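Local atomic coordinates of immunomodulatory active chitinase (Trichuris suis, PDB entry 6G9C), a protein that probably hydrolyses and binds chitin as a secreted family 18 glycoside hydrolase, and has immunomodulatory properties in inflammatory lung disease. Residues K323-L335 with S343-N355. Numbering follows the deposited sequence.
Sequences KRVWDDESKTPYL and SYDDVESMKAKIN
A capping box where a helix begins beside a beta-hairpin is the motif here, and it illustrates how one aspartate can serve helix and sheet together. In this TIM-barrel (family 18) chitinase, helix 347-360 leads into the barrel strand 364-368, and the hairpin 323-337 packs on its start. Asp346 is the N-cap, and Arg324 of the 323-327 strand grips it across the contact. Asp346 OD1 accepts from Ser349 N at 2.9 Å, while Ser349 OG returns the bond by accepting from Asp346 N. Asp346 OD2 alone accepts from two Arg324 nitrogens in a side-on salt bridge: NH2, 2.8 Å from OD2, uses the syn lone pair, and NE arrives nearly along the C-O bond. The guanidinium and carboxylate planes are 22° apart, almost flat, and Arg324 reaches across with its chain extended from CG to NE.

Pro333 of the second hairpin strand packs against both Asp346 and Tyr344, its CG 3.6 Å from Asp346 CG. The same CG sits over one face of the Tyr344 ring, 3.6 Å from the centroid, a CH-pi contact; helix 311-319 also touches that tyrosine, through Val314. Where the hairpin meets the 340-343 strand, a water donates to Pro333 O and also bonds Thr332 OG1 and Ser343 OG; Ser343 OG is also hydrogen-bonded to Asn233 N. At the helix's first turn, Trp326 CZ3 rests 3.7 Å from Glu348 CB, and the ring turns its edge to Ser349 N, the amide that Asp346 caps.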
# COMPACT_ATOMS: atom_id res chain seq x y z
N LYS A 323 -19.98 40.51 -5.84
CA LYS A 323 -21.41 40.26 -5.75
C LYS A 323 -21.72 38.86 -6.25
O LYS A 323 -21.30 38.49 -7.35
CB LYS A 323 -22.20 41.29 -6.56
CG LYS A 323 -23.71 41.03 -6.59
CD LYS A 323 -24.46 42.06 -7.44
CE LYS A 323 -23.83 42.21 -8.82
NZ LYS A 323 -24.71 42.87 -9.82
N ARG A 324 -22.44 38.09 -5.45
CA ARG A 324 -22.92 36.78 -5.83
C ARG A 324 -24.38 36.88 -6.25
O ARG A 324 -25.18 37.55 -5.59
CB ARG A 324 -22.76 35.80 -4.67
CG ARG A 324 -23.41 34.44 -4.86
CD ARG A 324 -23.19 33.57 -3.64
NE ARG A 324 -23.68 32.21 -3.80
CZ ARG A 324 -24.94 31.85 -3.58
NH1 ARG A 324 -25.84 32.77 -3.23
NH2 ARG A 324 -25.30 30.58 -3.72
N VAL A 325 -24.73 36.22 -7.35
CA VAL A 325 -26.11 36.10 -7.80
C VAL A 325 -26.45 34.62 -7.93
O VAL A 325 -25.68 33.86 -8.52
CB VAL A 325 -26.36 36.82 -9.14
CG1 VAL A 325 -27.81 36.61 -9.59
CG2 VAL A 325 -26.03 38.30 -9.03
N TRP A 326 -27.60 34.23 -7.38
CA TRP A 326 -28.08 32.85 -7.50
C TRP A 326 -29.03 32.77 -8.70
O TRP A 326 -30.01 33.52 -8.77
CB TRP A 326 -28.80 32.42 -6.22
CG TRP A 326 -29.42 31.04 -6.30
CD1 TRP A 326 -30.76 30.73 -6.34
CD2 TRP A 326 -28.73 29.79 -6.32
NE1 TRP A 326 -30.93 29.36 -6.40
CE2 TRP A 326 -29.70 28.77 -6.38
CE3 TRP A 326 -27.37 29.43 -6.30
CZ2 TRP A 326 -29.35 27.41 -6.43
CZ3 TRP A 326 -27.03 28.09 -6.34
CH2 TRP A 326 -28.02 27.10 -6.40
N ASP A 327 -28.73 31.88 -9.64
CA ASP A 327 -29.63 31.64 -10.78
C ASP A 327 -30.44 30.39 -10.48
O ASP A 327 -29.94 29.27 -10.64
CB ASP A 327 -28.84 31.48 -12.08
CG ASP A 327 -29.76 31.32 -13.28
OD1 ASP A 327 -30.47 32.30 -13.60
OD2 ASP A 327 -29.78 30.22 -13.88
N ASP A 328 -31.69 30.56 -10.04
CA ASP A 328 -32.44 29.40 -9.57
C ASP A 328 -32.82 28.47 -10.71
O ASP A 328 -32.99 27.26 -10.49
CB ASP A 328 -33.69 29.85 -8.79
CG ASP A 328 -34.21 28.75 -7.86
OD1 ASP A 328 -33.46 28.28 -6.98
OD2 ASP A 328 -35.38 28.34 -8.03
N GLU A 329 -32.92 28.98 -11.94
CA GLU A 329 -33.29 28.13 -13.07
C GLU A 329 -32.23 27.06 -13.32
O GLU A 329 -32.55 25.87 -13.44
CB GLU A 329 -33.48 28.98 -14.33
CG GLU A 329 -34.87 28.93 -14.90
CD GLU A 329 -34.99 29.67 -16.21
OE1 GLU A 329 -34.32 30.72 -16.35
OE2 GLU A 329 -35.73 29.21 -17.09
N SER A 330 -30.97 27.47 -13.40
CA SER A 330 -29.87 26.54 -13.60
C SER A 330 -29.36 25.94 -12.30
O SER A 330 -28.56 25.00 -12.35
CB SER A 330 -28.72 27.24 -14.31
OG SER A 330 -28.13 28.21 -13.46
N LYS A 331 -29.78 26.47 -11.14
CA LYS A 331 -29.27 26.06 -9.83
C LYS A 331 -27.76 26.29 -9.71
O LYS A 331 -27.03 25.47 -9.15
CB LYS A 331 -29.63 24.60 -9.52
CG LYS A 331 -31.13 24.34 -9.37
CD LYS A 331 -31.69 25.02 -8.13
CE LYS A 331 -33.21 24.85 -8.00
NZ LYS A 331 -33.69 25.35 -6.67
N THR A 332 -27.28 27.41 -10.24
CA THR A 332 -25.86 27.74 -10.14
C THR A 332 -25.71 29.21 -9.77
O THR A 332 -26.61 30.02 -10.04
CB THR A 332 -25.09 27.49 -11.45
OG1 THR A 332 -25.56 28.37 -12.47
CG2 THR A 332 -25.21 26.02 -11.91
N PRO A 333 -24.59 29.58 -9.15
CA PRO A 333 -24.32 30.99 -8.88
C PRO A 333 -23.40 31.61 -9.91
O PRO A 333 -22.68 30.90 -10.63
CB PRO A 333 -23.63 30.95 -7.51
CG PRO A 333 -22.82 29.69 -7.62
CD PRO A 333 -23.66 28.71 -8.40
N TYR A 334 -23.43 32.93 -10.02
CA TYR A 334 -22.37 33.62 -10.74
C TYR A 334 -21.88 34.78 -9.89
O TYR A 334 -22.52 35.19 -8.92
CB TYR A 334 -22.82 34.07 -12.14
CG TYR A 334 -23.93 35.10 -12.25
CD1 TYR A 334 -23.63 36.46 -12.32
CD2 TYR A 334 -25.26 34.71 -12.37
CE1 TYR A 334 -24.64 37.40 -12.48
CE2 TYR A 334 -26.27 35.64 -12.54
CZ TYR A 334 -25.95 36.99 -12.58
OH TYR A 334 -26.95 37.91 -12.73
N LEU A 335 -20.68 35.25 -10.23
CA LEU A 335 -19.96 36.25 -9.45
C LEU A 335 -19.64 37.43 -10.34
O LEU A 335 -19.19 37.25 -11.48
CB LEU A 335 -18.67 35.65 -8.87
CG LEU A 335 -18.02 36.49 -7.78
CD1 LEU A 335 -18.71 36.19 -6.47
CD2 LEU A 335 -16.54 36.20 -7.67
N SER A 343 -19.06 32.33 -13.92
CA SER A 343 -19.99 31.27 -13.56
C SER A 343 -19.22 30.20 -12.80
O SER A 343 -18.14 29.79 -13.22
CB SER A 343 -20.63 30.68 -14.82
OG SER A 343 -21.16 29.39 -14.56
N TYR A 344 -19.76 29.75 -11.67
CA TYR A 344 -19.00 28.81 -10.86
C TYR A 344 -19.97 27.87 -10.16
O TYR A 344 -21.18 27.91 -10.40
CB TYR A 344 -18.08 29.53 -9.85
CG TYR A 344 -18.79 30.29 -8.74
CD1 TYR A 344 -19.45 31.49 -8.99
CD2 TYR A 344 -18.75 29.82 -7.43
CE1 TYR A 344 -20.08 32.19 -7.97
CE2 TYR A 344 -19.38 30.51 -6.39
CZ TYR A 344 -20.05 31.69 -6.67
OH TYR A 344 -20.66 32.39 -5.65
N ASP A 345 -19.43 27.00 -9.31
CA ASP A 345 -20.25 26.11 -8.49
C ASP A 345 -19.88 26.25 -7.02
O ASP A 345 -18.72 26.53 -6.68
CB ASP A 345 -20.10 24.64 -8.95
CG ASP A 345 -21.05 24.31 -10.10
OD1 ASP A 345 -20.68 24.58 -11.27
OD2 ASP A 345 -22.16 23.81 -9.83
N ASP A 346 -20.87 26.09 -6.16
CA ASP A 346 -20.65 26.32 -4.74
C ASP A 346 -21.43 25.29 -3.95
O ASP A 346 -21.94 24.31 -4.50
CB ASP A 346 -20.99 27.78 -4.38
CG ASP A 346 -22.50 28.09 -4.44
OD1 ASP A 346 -23.31 27.24 -4.87
OD2 ASP A 346 -22.87 29.22 -4.03
N VAL A 347 -21.54 25.51 -2.63
CA VAL A 347 -22.21 24.51 -1.79
C VAL A 347 -23.66 24.35 -2.21
O VAL A 347 -24.18 23.22 -2.29
CB VAL A 347 -22.09 24.87 -0.30
CG1 VAL A 347 -22.94 23.91 0.50
CG2 VAL A 347 -20.64 24.77 0.16
N GLU A 348 -24.35 25.45 -2.50
CA GLU A 348 -25.75 25.34 -2.90
C GLU A 348 -25.90 24.62 -4.24
O GLU A 348 -26.80 23.79 -4.41
CB GLU A 348 -26.41 26.72 -2.97
CG GLU A 348 -26.45 27.47 -1.63
CD GLU A 348 -27.45 26.90 -0.63
OE1 GLU A 348 -27.99 25.80 -0.87
OE2 GLU A 348 -27.71 27.57 0.40
N SER A 349 -25.04 24.93 -5.22
CA SER A 349 -25.18 24.26 -6.52
C SER A 349 -24.79 22.79 -6.41
O SER A 349 -25.44 21.93 -7.02
CB SER A 349 -24.35 24.97 -7.60
OG SER A 349 -22.96 24.78 -7.44
N MET A 350 -23.77 22.49 -5.62
CA MET A 350 -23.38 21.09 -5.41
C MET A 350 -24.48 20.33 -4.68
O MET A 350 -24.76 19.16 -5.00
CB MET A 350 -22.08 21.00 -4.61
CG MET A 350 -20.89 21.58 -5.32
SD MET A 350 -20.26 20.45 -6.56
CE MET A 350 -18.68 20.08 -5.82
N LYS A 351 -25.12 20.98 -3.70
CA LYS A 351 -26.22 20.36 -2.97
C LYS A 351 -27.34 19.98 -3.91
O LYS A 351 -27.90 18.88 -3.84
CB LYS A 351 -26.75 21.32 -1.90
CG LYS A 351 -26.47 20.94 -0.48
CD LYS A 351 -26.89 22.06 0.49
CE LYS A 351 -28.35 22.48 0.31
NZ LYS A 351 -28.75 23.56 1.27
N ALA A 352 -27.73 20.92 -4.78
CA ALA A 352 -28.83 20.64 -5.70
C ALA A 352 -28.46 19.51 -6.65
O ALA A 352 -29.26 18.59 -6.87
CB ALA A 352 -29.19 21.91 -6.47
N LYS A 353 -27.24 19.54 -7.20
CA LYS A 353 -26.82 18.53 -8.17
C LYS A 353 -26.70 17.15 -7.53
O LYS A 353 -27.17 16.15 -8.09
CB LYS A 353 -25.49 18.95 -8.79
CG LYS A 353 -25.62 20.15 -9.73
CD LYS A 353 -24.27 20.64 -10.20
CE LYS A 353 -24.42 21.66 -11.32
NZ LYS A 353 -23.09 22.24 -11.72
N ILE A 354 -26.06 17.07 -6.36
CA ILE A 354 -25.85 15.77 -5.71
C ILE A 354 -27.17 15.19 -5.22
O ILE A 354 -27.38 13.97 -5.27
CB ILE A 354 -24.82 15.91 -4.58
CG1 ILE A 354 -23.47 16.33 -5.17
CG2 ILE A 354 -24.66 14.59 -3.81
CD1 ILE A 354 -22.42 16.64 -4.14
N ASN A 355 -28.07 16.03 -4.69
CA ASN A 355 -29.40 15.55 -4.33
C ASN A 355 -30.17 15.12 -5.57
O ASN A 355 -30.95 14.16 -5.52
CB ASN A 355 -30.17 16.63 -3.57
CG ASN A 355 -29.78 16.70 -2.11
OD1 ASN A 355 -29.74 15.69 -1.41
ND2 ASN A 355 -29.49 17.91 -1.64
O HOH W 1 -23.22 29.90 -13.16